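Local structure of aminoglycoside N(6')-acetyltransferase type 1 (Salmonella choleraesuis, 2VBQ) at residues 20-34 against 55-69. The protein transfers an acetyl group from acetyl-CoA to the 6'-amino group of aminoglycosides, conferring antibiotic resistance, and can also acetylate eukaryotic histones. Sequence-based numbering, arbitrary orientation.
Sequences HMDIRQMNKTHLEHW and EEILQADHLASFIAM. With NI (nickel (II) ion), chain D.
Met69 crosses the side chain of Arg24 at about a right angle and curls on to a second basic side chain: its CG lies 3.6 Å from Arg24 NH1, and its sulfur approaches the His33 ring obliquely, with SD 4.4 Å from the ring centroid. Bends at chi2 and chi3 (-66° and -58°) curl the thioether this way, bringing CE to 3.7 Å from His33 NE2. Asp22 CB sits over one face of the Arg24 guanidinium, toward its rim. Asp22 OD2 is paired with Arg24 by charge alone, while its OD1 and His20 NE2 bind a nickel ion.

Behind these side chains, strands 21-25 and 63-69 run antiparallel in the sheet of the GNAT fold, with 21-25 outermost within the chain. Asp22 pairs with Met69 and Arg24 with Ile67, each through two backbone hydrogen bonds, and Met26 N to Ser65 O (2.8 Å) carries the ladder just past the strand. A water then bridges Met26 O and Ser65 N.

Side chains alternate between the two sheet faces. Ile23 CD1 rests on Ala68 CB, and Ile23 CG2 meets Phe66 CB at 3.7 Å; this face packs against helix 112-126, where Val112 of the acetyl-CoA site touches Ala68. On the other face, Ile67 CD1 abuts Trp34 CB (3.5 Å) near the plane of the indole. Met26 leaves the strand end with CG anti to its N (chi1 172°) and bends at its last torsion, setting SD over one face of the indole, toward its rim, while CE reaches Ile57 CG2. Trp34 CZ2 also contacts Ile57 CD1 at 3.5 Å. Asp79 OD1 accepts hydrogen bonds from both Trp34 NE1 and Ser65 OG, satisfying these polar atoms of two buried residues. Farther along, Leu58 and Leu31 meet tip to tip through their CD1 methyls, joining helix 47-59 to the start of helix 31-41.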
loop_
_atom_site.group_PDB
_atom_site.type_symbol
_atom_site.label_atom_id
_atom_site.label_comp_id
_atom_site.label_asym_id
_atom_site.label_seq_id
_atom_site.Cartn_x
_atom_site.Cartn_y
_atom_site.Cartn_z
ATOM N N HIS A 20 -18.476 3.335 30.675
ATOM C CA HIS A 20 -18.918 3.146 29.278
ATOM C C HIS A 20 -18.003 3.854 28.259
ATOM O O HIS A 20 -17.743 5.066 28.357
ATOM C CB HIS A 20 -20.375 3.590 29.094
ATOM C CG HIS A 20 -20.854 3.462 27.675
ATOM N ND1 HIS A 20 -21.024 2.238 27.057
ATOM C CD2 HIS A 20 -21.147 4.401 26.742
ATOM C CE1 HIS A 20 -21.433 2.429 25.812
ATOM N NE2 HIS A 20 -21.508 3.735 25.589
ATOM N N MET A 21 -17.544 3.103 27.272
ATOM C CA MET A 21 -16.682 3.646 26.210
ATOM C C MET A 21 -17.437 3.842 24.880
ATOM O O MET A 21 -18.234 3.006 24.494
ATOM C CB MET A 21 -15.469 2.733 26.001
ATOM C CG MET A 21 -14.582 3.167 24.812
ATOM S SD MET A 21 -13.065 2.224 24.736
ATOM C CE MET A 21 -13.637 0.629 24.175
ATOM N N ASP A 22 -17.195 4.963 24.198
ATOM C CA ASP A 22 -17.715 5.171 22.865
ATOM C C ASP A 22 -16.598 5.348 21.842
ATOM O O ASP A 22 -15.608 5.997 22.130
ATOM C CB ASP A 22 -18.612 6.403 22.850
ATOM C CG ASP A 22 -19.941 6.130 23.471
ATOM O OD1 ASP A 22 -20.716 5.406 22.803
ATOM O OD2 ASP A 22 -20.199 6.599 24.613
ATOM N N ILE A 23 -16.767 4.770 20.655
ATOM C CA ILE A 23 -15.917 5.077 19.519
ATOM C C ILE A 23 -16.625 6.111 18.636
ATOM O O ILE A 23 -17.670 5.846 18.045
ATOM C CB ILE A 23 -15.547 3.821 18.688
ATOM C CG1 ILE A 23 -15.069 2.670 19.601
ATOM C CG2 ILE A 23 -14.541 4.180 17.559
ATOM C CD1 ILE A 23 -13.806 2.987 20.422
ATOM N N ARG A 24 -16.049 7.303 18.561
ATOM C CA ARG A 24 -16.647 8.379 17.792
ATOM C C ARG A 24 -15.809 8.585 16.496
ATOM O O ARG A 24 -14.587 8.711 16.552
ATOM C CB ARG A 24 -16.725 9.659 18.649
ATOM C CG ARG A 24 -17.400 9.474 20.051
ATOM C CD ARG A 24 -18.951 9.403 19.947
ATOM N NE ARG A 24 -19.707 9.357 21.222
ATOM C CZ ARG A 24 -19.330 9.900 22.386
ATOM N NH1 ARG A 24 -18.180 10.562 22.508
ATOM N NH2 ARG A 24 -20.117 9.779 23.446
ATOM N N GLN A 25 -16.465 8.566 15.329
ATOM C CA GLN A 25 -15.807 9.024 14.121
ATOM C C GLN A 25 -15.474 10.484 14.326
ATOM O O GLN A 25 -16.302 11.267 14.822
ATOM C CB GLN A 25 -16.676 8.840 12.862
ATOM C CG GLN A 25 -15.889 9.087 11.540
ATOM C CD GLN A 25 -16.709 8.739 10.322
ATOM O OE1 GLN A 25 -17.587 7.896 10.393
ATOM N NE2 GLN A 25 -16.425 9.383 9.204
ATOM N N MET A 26 -14.250 10.842 13.977
ATOM C CA MET A 26 -13.759 12.173 14.253
ATOM C C MET A 26 -14.407 13.231 13.383
ATOM O O MET A 26 -14.437 13.123 12.149
ATOM C CB MET A 26 -12.265 12.258 14.039
ATOM C CG MET A 26 -11.802 13.699 14.141
ATOM S SD MET A 26 -10.074 13.821 13.922
ATOM C CE MET A 26 -9.864 13.736 12.112
ATOM N N ASN A 27 -14.903 14.264 14.044
ATOM C CA ASN A 27 -15.431 15.427 13.362
ATOM C C ASN A 27 -14.682 16.636 13.935
ATOM O O ASN A 27 -13.748 16.480 14.749
ATOM C CB ASN A 27 -16.973 15.482 13.502
ATOM C CG ASN A 27 -17.456 15.533 14.953
ATOM O OD1 ASN A 27 -16.759 16.028 15.839
ATOM N ND2 ASN A 27 -18.671 15.039 15.197
ATOM N N LYS A 28 -15.057 17.834 13.492
ATOM C CA LYS A 28 -14.478 19.067 13.994
ATOM C C LYS A 28 -14.365 19.097 15.532
ATOM O O LYS A 28 -13.365 19.572 16.085
ATOM C CB LYS A 28 -15.323 20.259 13.509
ATOM C CG LYS A 28 -14.573 21.586 13.482
ATOM C CD LYS A 28 -13.626 21.654 12.284
ATOM C CE LYS A 28 -12.816 22.943 12.280
ATOM N NZ LYS A 28 -13.653 24.172 12.109
ATOM N N THR A 29 -15.384 18.586 16.216
ATOM C CA THR A 29 -15.389 18.635 17.676
ATOM C C THR A 29 -14.335 17.730 18.365
ATOM O O THR A 29 -13.945 17.998 19.499
ATOM C CB THR A 29 -16.809 18.452 18.282
ATOM O OG1 THR A 29 -17.259 17.104 18.110
ATOM C CG2 THR A 29 -17.805 19.412 17.634
ATOM N N HIS A 30 -13.841 16.701 17.672
ATOM C CA HIS A 30 -12.839 15.811 18.263
ATOM C C HIS A 30 -11.436 16.055 17.758
ATOM O O HIS A 30 -10.548 15.245 18.022
ATOM C CB HIS A 30 -13.174 14.345 17.994
ATOM C CG HIS A 30 -14.502 13.926 18.517
ATOM N ND1 HIS A 30 -15.579 13.693 17.690
ATOM C CD2 HIS A 30 -14.932 13.695 19.779
ATOM C CE1 HIS A 30 -16.618 13.332 18.425
ATOM N NE2 HIS A 30 -16.253 13.332 19.695
ATOM N N LEU A 31 -11.245 17.134 16.993
ATOM C CA LEU A 31 -9.954 17.395 16.358
ATOM C C LEU A 31 -8.825 17.525 17.362
ATOM O O LEU A 31 -7.747 16.974 17.141
ATOM C CB LEU A 31 -9.981 18.655 15.492
ATOM C CG LEU A 31 -10.388 18.577 14.018
ATOM C CD1 LEU A 31 -10.439 20.005 13.449
ATOM C CD2 LEU A 31 -9.429 17.701 13.217
ATOM N N GLU A 32 -9.048 18.269 18.446
ATOM C CA GLU A 32 -8.002 18.399 19.510
ATOM C C GLU A 32 -7.722 17.094 20.274
ATOM O O GLU A 32 -6.580 16.808 20.588
ATOM C CB GLU A 32 -8.336 19.523 20.494
ATOM C CG GLU A 32 -8.248 20.923 19.870
ATOM C CD GLU A 32 -9.467 21.284 19.039
ATOM O OE1 GLU A 32 -10.480 20.534 19.039
ATOM O OE2 GLU A 32 -9.410 22.347 18.374
ATOM N N HIS A 33 -8.765 16.313 20.560
ATOM C CA HIS A 33 -8.591 14.982 21.142
ATOM C C HIS A 33 -7.671 14.133 20.258
ATOM O O HIS A 33 -6.726 13.498 20.746
ATOM C CB HIS A 33 -9.917 14.248 21.277
ATOM C CG HIS A 33 -10.848 14.807 22.304
ATOM N ND1 HIS A 33 -10.419 15.317 23.511
ATOM C CD2 HIS A 33 -12.199 14.882 22.324
ATOM C CE1 HIS A 33 -11.468 15.713 24.215
ATOM N NE2 HIS A 33 -12.558 15.449 23.522
ATOM N N TRP A 34 -7.962 14.129 18.955
ATOM C CA TRP A 34 -7.207 13.352 17.972
ATOM C C TRP A 34 -5.746 13.805 17.813
ATOM O O TRP A 34 -4.833 12.989 17.935
ATOM C CB TRP A 34 -7.956 13.378 16.638
ATOM C CG TRP A 34 -7.282 12.718 15.503
ATOM C CD1 TRP A 34 -7.200 11.372 15.250
ATOM C CD2 TRP A 34 -6.621 13.377 14.420
ATOM N NE1 TRP A 34 -6.510 11.156 14.065
ATOM C CE2 TRP A 34 -6.136 12.369 13.546
ATOM C CE3 TRP A 34 -6.395 14.725 14.098
ATOM C CZ2 TRP A 34 -5.461 12.670 12.351
ATOM C CZ3 TRP A 34 -5.698 15.033 12.914
ATOM C CH2 TRP A 34 -5.248 14.005 12.051
ATOM N N GLU A 55 -7.596 18.472 8.846
ATOM C CA GLU A 55 -8.526 19.147 7.935
ATOM C C GLU A 55 -8.871 18.286 6.716
ATOM O O GLU A 55 -10.033 18.202 6.330
ATOM C CB GLU A 55 -7.986 20.516 7.480
ATOM C CG GLU A 55 -7.777 21.535 8.600
ATOM C CD GLU A 55 -8.979 21.686 9.541
ATOM O OE1 GLU A 55 -10.148 21.712 9.067
ATOM O OE2 GLU A 55 -8.743 21.795 10.769
ATOM N N GLU A 56 -7.858 17.650 6.131
ATOM C CA GLU A 56 -8.060 16.743 5.011
ATOM C C GLU A 56 -9.040 15.633 5.376
ATOM O O GLU A 56 -10.018 15.422 4.656
ATOM C CB GLU A 56 -6.738 16.137 4.560
ATOM C CG GLU A 56 -6.810 15.456 3.195
ATOM C CD GLU A 56 -5.600 14.583 2.912
ATOM O OE1 GLU A 56 -4.742 14.448 3.808
ATOM O OE2 GLU A 56 -5.506 14.026 1.797
ATOM N N ILE A 57 -8.796 14.958 6.507
ATOM C CA ILE A 57 -9.634 13.837 6.937
ATOM C C ILE A 57 -11.113 14.246 7.058
ATOM O O ILE A 57 -12.002 13.533 6.587
ATOM C CB ILE A 57 -9.092 13.141 8.240
ATOM C CG1 ILE A 57 -7.722 12.483 7.976
ATOM C CG2 ILE A 57 -10.080 12.079 8.741
ATOM C CD1 ILE A 57 -6.915 12.127 9.200
ATOM N N LEU A 58 -11.371 15.406 7.655
ATOM C CA LEU A 58 -12.744 15.886 7.824
ATOM C C LEU A 58 -13.460 16.126 6.484
ATOM O O LEU A 58 -14.679 16.056 6.398
ATOM C CB LEU A 58 -12.776 17.159 8.688
ATOM C CG LEU A 58 -12.272 17.042 10.136
ATOM C CD1 LEU A 58 -12.346 18.383 10.834
ATOM C CD2 LEU A 58 -13.065 15.978 10.896
ATOM N N GLN A 59 -12.696 16.374 5.434
ATOM C CA GLN A 59 -13.293 16.632 4.129
ATOM C C GLN A 59 -13.377 15.377 3.227
ATOM O O GLN A 59 -14.150 15.337 2.256
ATOM C CB GLN A 59 -12.522 17.759 3.452
ATOM C CG GLN A 59 -12.609 19.084 4.218
ATOM C CD GLN A 59 -13.261 20.178 3.395
ATOM O OE1 GLN A 59 -12.594 20.802 2.579
ATOM N NE2 GLN A 59 -14.569 20.402 3.590
ATOM N N ALA A 60 -12.595 14.360 3.574
ATOM C CA ALA A 60 -12.462 13.131 2.791
ATOM C C ALA A 60 -13.696 12.235 2.766
ATOM O O ALA A 60 -14.501 12.183 3.714
ATOM C CB ALA A 60 -11.280 12.328 3.325
ATOM N N ASP A 61 -13.827 11.496 1.673
ATOM C CA ASP A 61 -14.658 10.326 1.696
ATOM C C ASP A 61 -13.848 9.031 1.689
ATOM O O ASP A 61 -14.444 7.972 1.834
ATOM C CB ASP A 61 -15.679 10.330 0.546
ATOM C CG ASP A 61 -15.043 10.620 -0.803
ATOM O OD1 ASP A 61 -13.797 10.513 -0.963
ATOM O OD2 ASP A 61 -15.826 10.967 -1.725
ATOM N N HIS A 62 -12.520 9.101 1.510
ATOM C CA HIS A 62 -11.667 7.896 1.609
ATOM C C HIS A 62 -10.743 7.858 2.846
ATOM O O HIS A 62 -9.830 7.029 2.906
ATOM C CB HIS A 62 -10.853 7.641 0.308
ATOM C CG HIS A 62 -11.703 7.180 -0.839
ATOM N ND1 HIS A 62 -12.671 7.985 -1.400
ATOM C CD2 HIS A 62 -11.784 5.990 -1.489
ATOM C CE1 HIS A 62 -13.291 7.329 -2.364
ATOM N NE2 HIS A 62 -12.780 6.112 -2.432
ATOM N N LEU A 63 -10.964 8.802 3.765
ATOM C CA LEU A 63 -10.262 8.864 5.045
ATOM C C LEU A 63 -11.292 9.013 6.132
ATOM O O LEU A 63 -12.246 9.756 5.960
ATOM C CB LEU A 63 -9.277 10.051 5.091
ATOM C CG LEU A 63 -8.088 10.011 4.141
ATOM C CD1 LEU A 63 -7.285 11.324 4.198
ATOM C CD2 LEU A 63 -7.230 8.797 4.486
ATOM N N ALA A 64 -11.097 8.294 7.242
ATOM C CA ALA A 64 -11.856 8.484 8.476
ATOM C C ALA A 64 -10.991 8.078 9.652
ATOM O O ALA A 64 -10.171 7.159 9.550
ATOM C CB ALA A 64 -13.186 7.656 8.495
ATOM N N SER A 65 -11.154 8.805 10.753
ATOM C CA SER A 65 -10.467 8.513 12.001
ATOM C C SER A 65 -11.499 8.350 13.097
ATOM O O SER A 65 -12.607 8.850 12.982
ATOM C CB SER A 65 -9.465 9.625 12.354
ATOM O OG SER A 65 -8.433 9.606 11.383
ATOM N N PHE A 66 -11.121 7.606 14.136
ATOM C CA PHE A 66 -12.037 7.159 15.178
ATOM C C PHE A 66 -11.348 7.382 16.536
ATOM O O PHE A 66 -10.166 7.033 16.684
ATOM C CB PHE A 66 -12.403 5.680 14.962
ATOM C CG PHE A 66 -13.090 5.433 13.615
ATOM C CD1 PHE A 66 -12.335 5.196 12.465
ATOM C CD2 PHE A 66 -14.478 5.543 13.507
ATOM C CE1 PHE A 66 -12.966 5.026 11.193
ATOM C CE2 PHE A 66 -15.120 5.388 12.249
ATOM C CZ PHE A 66 -14.357 5.139 11.099
ATOM N N ILE A 67 -12.102 7.937 17.490
ATOM C CA ILE A 67 -11.596 8.308 18.816
ATOM C C ILE A 67 -12.328 7.530 19.906
ATOM O O ILE A 67 -13.550 7.606 20.003
ATOM C CB ILE A 67 -11.839 9.834 19.104
ATOM C CG1 ILE A 67 -11.529 10.715 17.866
ATOM C CG2 ILE A 67 -11.142 10.275 20.397
ATOM C CD1 ILE A 67 -10.097 10.743 17.416
ATOM N N ALA A 68 -11.584 6.816 20.738
ATOM C CA ALA A 68 -12.168 6.115 21.878
ATOM C C ALA A 68 -12.335 7.095 23.029
ATOM O O ALA A 68 -11.354 7.734 23.459
ATOM C CB ALA A 68 -11.302 4.956 22.273
ATOM N N MET A 69 -13.575 7.239 23.502
ATOM C CA MET A 69 -13.918 8.196 24.561
ATOM C C MET A 69 -14.458 7.439 25.770
ATOM O O MET A 69 -15.257 6.524 25.595
ATOM C CB MET A 69 -15.011 9.161 24.079
ATOM C CG MET A 69 -14.680 10.036 22.864
ATOM S SD MET A 69 -13.372 11.241 23.146
ATOM C CE MET A 69 -14.055 12.180 24.538
HETATM NI NI NI D . -22.151 4.543 23.946
HETATM O O HOH W 1 -13.196 11.054 10.339
#